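Local coordinates for HK97 Family Phage Portal Protein (Corynebacterium diphtheriae, PDB 3KDR) that probably forms the twelve-subunit ring-shaped portal of an HK97-like phage, through which DNA would pass into and out of the capsid, at residues 6-11 with 135-140; 29-34 with 62-67; 72-77 with 128-133; 153-158 with 203-208. All coordinates share one frame; numbering follows the deposited sequence.

Contact 1 (6-11 with 135-140); sequences EAVTTR and ETFTDA
V8 and T138 join an extended N-terminal segment to the first turns of helix 134-152, a long helix that runs on toward strand 155-162, consistent with a stem helix of the portal fold. The tight part centres on V8, which is buried. Both of its methyl groups face the helix, and they divide the work. CG1 stands anti to the backbone N (chi1 164°) and sits 3.7 Å from F137 CB, whereas CG2 lies over the helix backbone, 3.6 Å from F137 O and 3.8 Å from T138 CA. The V8 and F137 side chains cross at about a right angle; V8 CG1 and CB lie nearest F137 CB, with the ring atom CD2 a little farther from CG1. The ring leads away toward A14 and I17, and A14 and E13 of the short helix 11-14 also touch V8.

The other side is looser. E6 turns its side chain away from the helix and reaches it only through its backbone, E6 O lying 3.8 Å from T138 CG2. T9 points away too, and its exposed side chain makes no contact with 135-140. On the helix, E135 and D139 point away from 6-11, toward a neighbouring subunit: the E135 carboxylate forms a salt bridge with R145 of that subunit, and D139 has a long, weak ion pair with its R215. Between the two sides stands the T138 hydroxyl, which gives its proton to S134 O one turn back while accepting V8 N-H, with V8 N 2.9 Å from T138 OG1 and an N-H...O angle of 156°.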
# COMPACT_ATOMS: atom_id res chain seq x y z
N GLU C 6 -12.96 -19.84 -36.96
CA GLU C 6 -13.33 -18.42 -37.08
C GLU C 6 -14.17 -18.03 -35.83
O GLU C 6 -13.61 -17.85 -34.75
CB GLU C 6 -13.95 -18.14 -38.48
CG GLU C 6 -15.17 -17.18 -38.61
CD GLU C 6 -16.42 -17.91 -39.19
OE1 GLU C 6 -16.23 -18.62 -40.23
OE2 GLU C 6 -17.54 -17.76 -38.60
N ALA C 7 -15.49 -17.94 -35.97
CA ALA C 7 -16.33 -17.52 -34.90
C ALA C 7 -16.55 -18.77 -34.11
O ALA C 7 -16.26 -19.87 -34.56
CB ALA C 7 -17.60 -16.97 -35.40
N VAL C 8 -17.01 -18.61 -32.90
CA VAL C 8 -17.31 -19.74 -32.09
C VAL C 8 -18.80 -19.87 -32.23
O VAL C 8 -19.54 -19.05 -31.71
CB VAL C 8 -16.95 -19.50 -30.62
CG1 VAL C 8 -17.61 -20.51 -29.75
CG2 VAL C 8 -15.49 -19.55 -30.39
N THR C 9 -19.26 -20.86 -32.95
CA THR C 9 -20.70 -20.98 -33.16
C THR C 9 -21.30 -22.30 -32.70
O THR C 9 -22.50 -22.39 -32.59
CB THR C 9 -21.04 -20.74 -34.68
OG1 THR C 9 -20.12 -21.46 -35.53
CG2 THR C 9 -21.01 -19.23 -34.99
N THR C 10 -20.47 -23.31 -32.46
CA THR C 10 -20.95 -24.60 -32.05
C THR C 10 -20.65 -24.82 -30.60
O THR C 10 -19.77 -24.17 -30.02
CB THR C 10 -20.39 -25.73 -32.92
OG1 THR C 10 -19.02 -25.99 -32.62
CG2 THR C 10 -20.50 -25.38 -34.36
N ARG C 11 -21.39 -25.74 -30.00
CA ARG C 11 -21.23 -26.04 -28.58
C ARG C 11 -19.84 -26.59 -28.29
O ARG C 11 -19.26 -26.31 -27.26
CB ARG C 11 -22.25 -27.05 -28.14
CG ARG C 11 -22.17 -27.39 -26.71
CD ARG C 11 -23.01 -28.60 -26.45
NE ARG C 11 -24.43 -28.33 -26.66
CZ ARG C 11 -25.42 -29.07 -26.17
NH1 ARG C 11 -25.16 -30.15 -25.45
NH2 ARG C 11 -26.66 -28.73 -26.39
N GLU C 135 -20.37 -14.05 -29.97
CA GLU C 135 -19.30 -13.07 -30.13
C GLU C 135 -18.37 -13.04 -28.92
O GLU C 135 -17.18 -12.88 -29.06
CB GLU C 135 -19.94 -11.70 -30.30
CG GLU C 135 -19.05 -10.68 -30.90
CD GLU C 135 -19.67 -9.25 -30.90
OE1 GLU C 135 -20.94 -9.18 -30.99
OE2 GLU C 135 -18.87 -8.24 -30.78
N THR C 136 -18.89 -13.19 -27.72
CA THR C 136 -18.00 -13.04 -26.57
C THR C 136 -17.17 -14.28 -26.42
O THR C 136 -16.04 -14.21 -26.01
CB THR C 136 -18.71 -12.56 -25.28
OG1 THR C 136 -18.78 -13.59 -24.31
CG2 THR C 136 -20.08 -12.16 -25.61
N PHE C 137 -17.70 -15.42 -26.80
CA PHE C 137 -16.87 -16.64 -26.86
C PHE C 137 -15.80 -16.58 -27.93
O PHE C 137 -14.74 -17.16 -27.74
CB PHE C 137 -17.69 -17.91 -27.18
CG PHE C 137 -18.73 -18.25 -26.16
CD1 PHE C 137 -18.65 -17.78 -24.87
CD2 PHE C 137 -19.77 -19.07 -26.49
CE1 PHE C 137 -19.58 -18.12 -23.95
CE2 PHE C 137 -20.70 -19.39 -25.59
CZ PHE C 137 -20.62 -18.90 -24.31
N THR C 138 -16.06 -15.95 -29.05
CA THR C 138 -15.04 -15.84 -30.04
C THR C 138 -13.94 -14.99 -29.49
O THR C 138 -12.76 -15.36 -29.47
CB THR C 138 -15.57 -15.17 -31.27
OG1 THR C 138 -16.66 -15.93 -31.79
CG2 THR C 138 -14.49 -15.05 -32.30
N ASP C 139 -14.34 -13.83 -29.01
CA ASP C 139 -13.40 -12.95 -28.37
C ASP C 139 -12.62 -13.66 -27.27
O ASP C 139 -11.45 -13.45 -27.13
CB ASP C 139 -14.15 -11.75 -27.78
CG ASP C 139 -13.24 -10.83 -26.89
OD1 ASP C 139 -12.19 -10.33 -27.44
OD2 ASP C 139 -13.57 -10.59 -25.65
N ALA C 140 -13.29 -14.48 -26.48
CA ALA C 140 -12.62 -15.13 -25.35
C ALA C 140 -11.57 -16.08 -25.83
O ALA C 140 -10.48 -16.18 -25.24
CB ALA C 140 -13.59 -15.85 -24.50

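Contact 2 (29-34 with 62-67)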
# COMPACT_ATOMS: atom_id res chain seq x y z
N THR C 29 -24.15 -29.59 -13.78
CA THR C 29 -23.97 -30.76 -12.94
C THR C 29 -24.74 -30.58 -11.66
O THR C 29 -25.22 -31.55 -11.05
CB THR C 29 -22.52 -31.00 -12.62
OG1 THR C 29 -22.01 -29.84 -11.96
CG2 THR C 29 -21.75 -31.21 -13.93
N THR C 30 -24.90 -29.35 -11.25
CA THR C 30 -25.69 -29.12 -10.05
C THR C 30 -27.13 -29.48 -10.32
O THR C 30 -27.73 -30.18 -9.56
CB THR C 30 -25.55 -27.68 -9.65
OG1 THR C 30 -24.14 -27.42 -9.51
CG2 THR C 30 -26.24 -27.40 -8.36
N VAL C 31 -27.65 -29.01 -11.44
CA VAL C 31 -28.98 -29.34 -11.84
C VAL C 31 -29.11 -30.82 -11.85
O VAL C 31 -29.96 -31.36 -11.16
CB VAL C 31 -29.35 -28.81 -13.23
CG1 VAL C 31 -30.64 -29.37 -13.65
CG2 VAL C 31 -29.39 -27.30 -13.21
N ALA C 32 -28.24 -31.48 -12.61
CA ALA C 32 -28.26 -32.94 -12.71
C ALA C 32 -28.23 -33.63 -11.36
O ALA C 32 -28.89 -34.60 -11.18
CB ALA C 32 -27.16 -33.46 -13.55
N ARG C 33 -27.51 -33.12 -10.39
CA ARG C 33 -27.41 -33.83 -9.13
C ARG C 33 -28.59 -33.61 -8.23
O ARG C 33 -28.76 -34.28 -7.21
CB ARG C 33 -26.17 -33.40 -8.39
CG ARG C 33 -24.93 -33.78 -9.08
CD ARG C 33 -23.74 -33.35 -8.30
NE ARG C 33 -23.96 -33.62 -6.90
CZ ARG C 33 -23.39 -32.95 -5.90
NH1 ARG C 33 -22.50 -31.96 -6.15
NH2 ARG C 33 -23.67 -33.28 -4.64
N THR C 34 -29.42 -32.68 -8.59
CA THR C 34 -30.42 -32.27 -7.65
C THR C 34 -31.70 -33.08 -7.85
O THR C 34 -32.26 -33.13 -8.93
CB THR C 34 -30.69 -30.82 -7.84
OG1 THR C 34 -29.45 -30.12 -7.75
CG2 THR C 34 -31.66 -30.33 -6.78
N HIS C 62 -27.80 -38.40 -16.51
CA HIS C 62 -27.36 -37.87 -17.79
C HIS C 62 -28.52 -37.22 -18.54
O HIS C 62 -28.34 -36.28 -19.30
CB HIS C 62 -26.60 -38.94 -18.60
CG HIS C 62 -25.41 -39.54 -17.85
ND1 HIS C 62 -24.14 -38.97 -17.85
CD2 HIS C 62 -25.31 -40.65 -17.06
CE1 HIS C 62 -23.32 -39.71 -17.12
NE2 HIS C 62 -24.00 -40.73 -16.63
N ARG C 63 -29.74 -37.63 -18.25
CA ARG C 63 -30.86 -37.04 -18.93
C ARG C 63 -30.97 -35.60 -18.50
O ARG C 63 -31.20 -34.74 -19.30
CB ARG C 63 -32.13 -37.82 -18.63
CG ARG C 63 -33.39 -37.12 -19.09
CD ARG C 63 -34.69 -37.75 -18.60
NE ARG C 63 -34.79 -37.81 -17.16
CZ ARG C 63 -35.62 -38.61 -16.49
NH1 ARG C 63 -36.45 -39.42 -17.14
NH2 ARG C 63 -35.64 -38.62 -15.17
N MSE C 64 -30.81 -35.36 -17.22
CA MSE C 64 -30.97 -34.02 -16.76
C MSE C 64 -29.79 -33.20 -17.19
O MSE C 64 -29.91 -32.05 -17.51
CB MSE C 64 -31.10 -33.99 -15.24
CG MSE C 64 -31.66 -32.66 -14.69
SE MSE C 64 -33.25 -32.05 -15.62
CE MSE C 64 -34.55 -33.02 -14.57
N LEU C 65 -28.64 -33.82 -17.18
CA LEU C 65 -27.44 -33.12 -17.48
C LEU C 65 -27.49 -32.61 -18.92
O LEU C 65 -27.17 -31.44 -19.21
CB LEU C 65 -26.26 -34.07 -17.32
CG LEU C 65 -24.88 -33.51 -17.64
CD1 LEU C 65 -24.59 -32.48 -16.68
CD2 LEU C 65 -23.84 -34.56 -17.59
N ALA C 66 -27.89 -33.50 -19.83
CA ALA C 66 -27.93 -33.16 -21.23
C ALA C 66 -28.93 -32.02 -21.49
O ALA C 66 -28.77 -31.17 -22.39
CB ALA C 66 -28.31 -34.37 -22.02
N THR C 67 -30.01 -32.06 -20.72
CA THR C 67 -31.11 -31.10 -20.80
C THR C 67 -30.70 -29.74 -20.32
O THR C 67 -31.03 -28.73 -20.92
CB THR C 67 -32.26 -31.58 -19.89
OG1 THR C 67 -32.56 -32.95 -20.22
CG2 THR C 67 -33.47 -30.76 -20.07
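V31 and the selenomethionine M64 both carry their first branch anti to the backbone N (V31 CG1 at chi1 171°, M64 CG at -164°), which brings the two carbons to 3.6 Å. Their side chains cross at about a right angle. M64 bends at chi2 and again at chi3, its selenium turning away from helix 18-33, and the side chain goes on to pack against I266 of helix 247-270. V31 touches the same long helix at V259. The M64 stem also lies over the backbone of the first helix, with CG 3.9 Å from A32 CA.

A32 marks the closest backbone approach, its CA 4.8 Å from L65 CA. Its small methyl faces the second helix, and A32 CB rests 3.9 Å from L65 CB. L65 reaches the earlier turn of the partner helix, at T29: its CD1 lies 4.1 Å from T29 N and 4.2 Å from T29 CG2, the two side chains running side by side and pointing the same way. T29 CG2 does the touching, while its hydroxyl bonds to N25 O one turn earlier. T29 also packs on P261 and L65 on I125, both of a neighbouring subunit.

The side-chain contacts are apolar and mostly buried, with the backbone close beneath them. The short axes approach to 8.0 Å and run at 146°, an antiparallel helix pair in which the C-terminal end of helix 18-33 packs, through an alanine, on the beginning of helix 60-74 within the helical part of the portal fold.

Contact 3 (72-77 with 128-133)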
# COMPACT_ATOMS: atom_id res chain seq x y z
N LEU C 72 -29.14 -24.32 -21.82
CA LEU C 72 -28.15 -23.28 -21.64
C LEU C 72 -27.59 -22.73 -22.94
O LEU C 72 -27.53 -21.53 -23.11
CB LEU C 72 -27.03 -23.94 -20.91
CG LEU C 72 -25.94 -23.17 -20.23
CD1 LEU C 72 -26.49 -22.19 -19.25
CD2 LEU C 72 -25.15 -24.22 -19.51
N PHE C 73 -27.15 -23.64 -23.80
CA PHE C 73 -26.58 -23.30 -25.10
C PHE C 73 -27.55 -23.04 -26.20
O PHE C 73 -27.31 -22.16 -27.01
CB PHE C 73 -25.68 -24.42 -25.55
CG PHE C 73 -24.43 -24.48 -24.80
CD1 PHE C 73 -23.40 -23.62 -25.10
CD2 PHE C 73 -24.28 -25.35 -23.75
CE1 PHE C 73 -22.25 -23.64 -24.40
CE2 PHE C 73 -23.10 -25.36 -23.05
CZ PHE C 73 -22.08 -24.51 -23.39
N ASN C 74 -28.62 -23.83 -26.28
CA ASN C 74 -29.54 -23.72 -27.41
C ASN C 74 -30.90 -23.16 -27.07
O ASN C 74 -31.65 -22.83 -27.94
CB ASN C 74 -29.66 -25.06 -28.04
CG ASN C 74 -28.53 -25.33 -28.92
OD1 ASN C 74 -28.52 -24.88 -30.05
ND2 ASN C 74 -27.52 -26.04 -28.42
N GLY C 75 -31.24 -23.04 -25.81
CA GLY C 75 -32.51 -22.39 -25.46
C GLY C 75 -33.72 -23.31 -25.40
O GLY C 75 -34.80 -22.86 -24.99
N VAL C 76 -33.55 -24.57 -25.78
CA VAL C 76 -34.64 -25.52 -25.79
C VAL C 76 -34.08 -26.89 -25.57
O VAL C 76 -32.89 -27.07 -25.77
CB VAL C 76 -35.28 -25.56 -27.14
CG1 VAL C 76 -36.12 -24.36 -27.33
CG2 VAL C 76 -34.21 -25.64 -28.18
N ALA C 77 -34.94 -27.83 -25.19
CA ALA C 77 -34.54 -29.24 -25.04
C ALA C 77 -35.73 -30.09 -25.31
O ALA C 77 -36.82 -29.60 -25.15
CB ALA C 77 -34.02 -29.53 -23.67
N GLY C 128 -30.38 -19.17 -25.69
CA GLY C 128 -29.17 -19.97 -25.74
C GLY C 128 -27.93 -19.13 -25.95
O GLY C 128 -27.91 -18.19 -26.76
N LEU C 129 -26.89 -19.50 -25.22
CA LEU C 129 -25.63 -18.82 -25.32
C LEU C 129 -25.02 -18.89 -26.72
O LEU C 129 -24.24 -18.03 -27.11
CB LEU C 129 -24.64 -19.46 -24.36
CG LEU C 129 -25.04 -19.29 -22.91
CD1 LEU C 129 -24.08 -20.10 -22.13
CD2 LEU C 129 -25.02 -17.81 -22.50
N LEU C 130 -25.33 -19.94 -27.45
CA LEU C 130 -24.89 -20.01 -28.82
C LEU C 130 -25.51 -18.94 -29.64
O LEU C 130 -24.95 -18.55 -30.61
CB LEU C 130 -25.18 -21.34 -29.46
CG LEU C 130 -24.30 -22.47 -28.94
CD1 LEU C 130 -24.70 -23.72 -29.62
CD2 LEU C 130 -22.80 -22.19 -29.12
N THR C 131 -26.68 -18.45 -29.30
CA THR C 131 -27.12 -17.25 -30.00
C THR C 131 -26.43 -16.05 -29.32
O THR C 131 -25.71 -15.30 -29.93
CB THR C 131 -28.66 -17.12 -30.00
OG1 THR C 131 -29.21 -17.99 -30.98
CG2 THR C 131 -29.06 -15.74 -30.35
N HIS C 132 -26.64 -15.88 -28.04
CA HIS C 132 -26.33 -14.60 -27.44
C HIS C 132 -24.88 -14.34 -27.26
O HIS C 132 -24.44 -13.22 -27.41
CB HIS C 132 -27.00 -14.45 -26.11
CG HIS C 132 -28.48 -14.54 -26.18
ND1 HIS C 132 -29.24 -13.75 -27.01
CD2 HIS C 132 -29.35 -15.32 -25.50
CE1 HIS C 132 -30.51 -14.05 -26.84
NE2 HIS C 132 -30.60 -15.00 -25.94
N ALA C 133 -24.12 -15.35 -26.86
CA ALA C 133 -22.78 -15.09 -26.37
C ALA C 133 -21.78 -15.53 -27.41
O ALA C 133 -20.59 -15.72 -27.10
CB ALA C 133 -22.54 -15.80 -25.05
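Two backbone hydrogen bonds tie L72 and F73, near the C-terminal end of helix 60-74, to L129 and L130, which open helix 129-132. L129 N is 3.0 Å from L72 O and L130 N is 3.0 Å from F73 O, with N-H...O angles of 166° and 157°. Each donor lies in the carbonyl plane, on a lone pair. G128 CA adds a CH...O contact of 3.5 Å to L72 O.

Side-chain packing flanks these bonds. L72 CG meets L129 CD1 at 4.1 Å, an apolar pair, and L129 CG lies 3.4 Å from L72 O. L130 CG, anti to the carbonyl carbon (chi1 -72°), lies at the edge of the F73 ring, 4.1 Å from F73 CD1, while L130 CD1 is 3.8 Å from N74 ND2. The F73 side chain also touches A14 and V20.

Glycines handle the turns. G75 leaves the first helix with a positive phi and bonds through its backbone to G124; G128, also at positive phi, lays its CA against F73 O and occupies the N-cap position of the second helix. The contact is thus backbone bonding between C-terminal carbonyls of one helix and the N-terminal amides of another, beside strand 76-83.

Contact 4 (153-158 with 203-208)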
# COMPACT_ATOMS: atom_id res chain seq x y z
N ASN C 153 6.35 -13.20 -30.70
CA ASN C 153 6.38 -12.32 -31.90
C ASN C 153 5.42 -11.16 -31.84
O ASN C 153 4.40 -11.17 -32.50
CB ASN C 153 6.05 -13.11 -33.14
CG ASN C 153 7.16 -13.95 -33.54
OD1 ASN C 153 7.88 -13.60 -34.49
ND2 ASN C 153 7.41 -15.05 -32.79
N PRO C 154 5.74 -10.17 -31.04
CA PRO C 154 4.88 -9.06 -30.73
C PRO C 154 4.51 -8.20 -31.88
O PRO C 154 3.48 -7.61 -31.87
CB PRO C 154 5.73 -8.23 -29.78
CG PRO C 154 6.99 -9.01 -29.54
CD PRO C 154 6.79 -10.33 -30.04
N ALA C 155 5.38 -8.11 -32.87
CA ALA C 155 5.15 -7.25 -34.02
C ALA C 155 4.46 -8.03 -35.14
O ALA C 155 5.01 -8.98 -35.69
CB ALA C 155 6.47 -6.64 -34.49
N ALA C 156 3.23 -7.64 -35.45
CA ALA C 156 2.41 -8.36 -36.45
C ALA C 156 2.97 -8.18 -37.84
O ALA C 156 2.80 -9.06 -38.66
CB ALA C 156 0.95 -7.88 -36.45
N LEU C 157 3.60 -7.05 -38.11
CA LEU C 157 4.02 -6.77 -39.47
C LEU C 157 5.48 -6.43 -39.59
O LEU C 157 5.92 -5.52 -38.97
CB LEU C 157 3.22 -5.61 -40.04
CG LEU C 157 3.39 -5.58 -41.55
CD1 LEU C 157 2.13 -6.02 -42.26
CD2 LEU C 157 3.76 -4.21 -41.89
N ILE C 158 6.17 -7.13 -40.46
CA ILE C 158 7.54 -6.82 -40.81
C ILE C 158 7.64 -6.10 -42.16
O ILE C 158 7.04 -6.53 -43.15
CB ILE C 158 8.37 -8.09 -40.87
CG1 ILE C 158 8.27 -8.83 -39.54
CG2 ILE C 158 9.79 -7.77 -41.11
CD1 ILE C 158 8.85 -8.04 -38.33
N HIS C 203 6.58 -3.40 -37.09
CA HIS C 203 5.41 -2.54 -37.03
C HIS C 203 4.29 -3.31 -36.42
O HIS C 203 4.28 -4.54 -36.51
CB HIS C 203 5.02 -2.11 -38.44
CG HIS C 203 5.93 -1.08 -39.03
ND1 HIS C 203 6.80 -1.35 -40.06
CD2 HIS C 203 6.16 0.20 -38.66
CE1 HIS C 203 7.47 -0.26 -40.34
NE2 HIS C 203 7.10 0.70 -39.51
N GLU C 204 3.35 -2.59 -35.80
CA GLU C 204 2.19 -3.20 -35.15
C GLU C 204 2.53 -3.97 -33.89
O GLU C 204 2.11 -5.13 -33.69
CB GLU C 204 1.49 -4.19 -36.08
CG GLU C 204 1.34 -3.72 -37.49
CD GLU C 204 0.09 -2.98 -37.71
OE1 GLU C 204 -0.33 -2.16 -36.81
OE2 GLU C 204 -0.47 -3.23 -38.79
N MSE C 205 3.28 -3.33 -33.02
CA MSE C 205 3.63 -4.01 -31.80
C MSE C 205 2.40 -4.12 -30.98
O MSE C 205 1.73 -3.14 -30.78
CB MSE C 205 4.67 -3.25 -31.01
CG MSE C 205 5.41 -4.17 -30.09
SE MSE C 205 6.89 -4.86 -31.14
CE MSE C 205 8.29 -5.01 -29.70
N ALA C 206 2.12 -5.31 -30.48
CA ALA C 206 1.00 -5.57 -29.62
C ALA C 206 1.09 -4.87 -28.29
O ALA C 206 2.17 -4.59 -27.75
CB ALA C 206 0.92 -7.00 -29.39
N LYS C 207 -0.08 -4.62 -27.74
CA LYS C 207 -0.23 -3.98 -26.45
C LYS C 207 -0.35 -5.04 -25.44
O LYS C 207 -1.39 -5.67 -25.40
CB LYS C 207 -1.54 -3.19 -26.42
CG LYS C 207 -1.61 -2.12 -27.44
CD LYS C 207 -0.32 -1.31 -27.44
CE LYS C 207 -0.56 0.18 -27.60
NZ LYS C 207 0.17 0.95 -26.57
N GLU C 208 0.67 -5.29 -24.62
CA GLU C 208 0.60 -6.46 -23.76
C GLU C 208 -0.45 -6.30 -22.69
O GLU C 208 -1.18 -7.21 -22.39
CB GLU C 208 1.95 -6.87 -23.19
CG GLU C 208 2.63 -5.89 -22.31
CD GLU C 208 3.92 -6.43 -21.71
OE1 GLU C 208 4.17 -7.66 -21.83
OE2 GLU C 208 4.69 -5.64 -21.11
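A155 and M205 form a non-hydrogen-bonded antiparallel pair and L157 and H203 a hydrogen-bonded one, in which L157 N is 3.1 Å from H203 O and H203 N, nearly in line with its C=O, 2.9 Å from L157 O. A206 N closes on P154 O at 3.0 Å from above the carbonyl plane. The first strand turns a corner at A156, and across from it E204 has a positive phi.

A155 and M205 share one face of the ladder, L157 and H203 the other. The selenium of selenomethionine M205 rests against P154 CB and A155 CB, 3.8 Å from each. At the corner, A156 CB meets E204 CB at 3.7 Å and L157 CB meets E204 CG at 3.7 Å. This two-stranded antiparallel ladder, with helix 170-184 between its strands in sequence, is consistent with the clip of the portal fold, where neighbouring subunits interlock. I158 continues the sheet by parallel pairing with a strand of one neighbouring subunit. The E204 chain bends at chi2 (-89°), and its OE2 forms a salt bridge with R184 of that subunit.

Contacts 2 and 3 lie in the core and share helix 60-74: its beginning packs through side chains in contact 2, while its end accepts backbone bonds in contact 3. They meet where T67 touches A77. Contact 1 is only partly buried, its centre about 13 Å from that of contact 3, and T9, T10 and R11 pack against L130; helices 129-132 and 134-152 also follow one another in the chain. Contact 4 lies far out, about 45 Å from contact 2 between centres, yet is buried, with neighbouring subunits packed around it. The chemistry shifts accordingly, from apolar side chains in 2, through backbone bonds between helix ends in 3 and a single hydroxyl-mediated bond in 1, to strand pairing in 4.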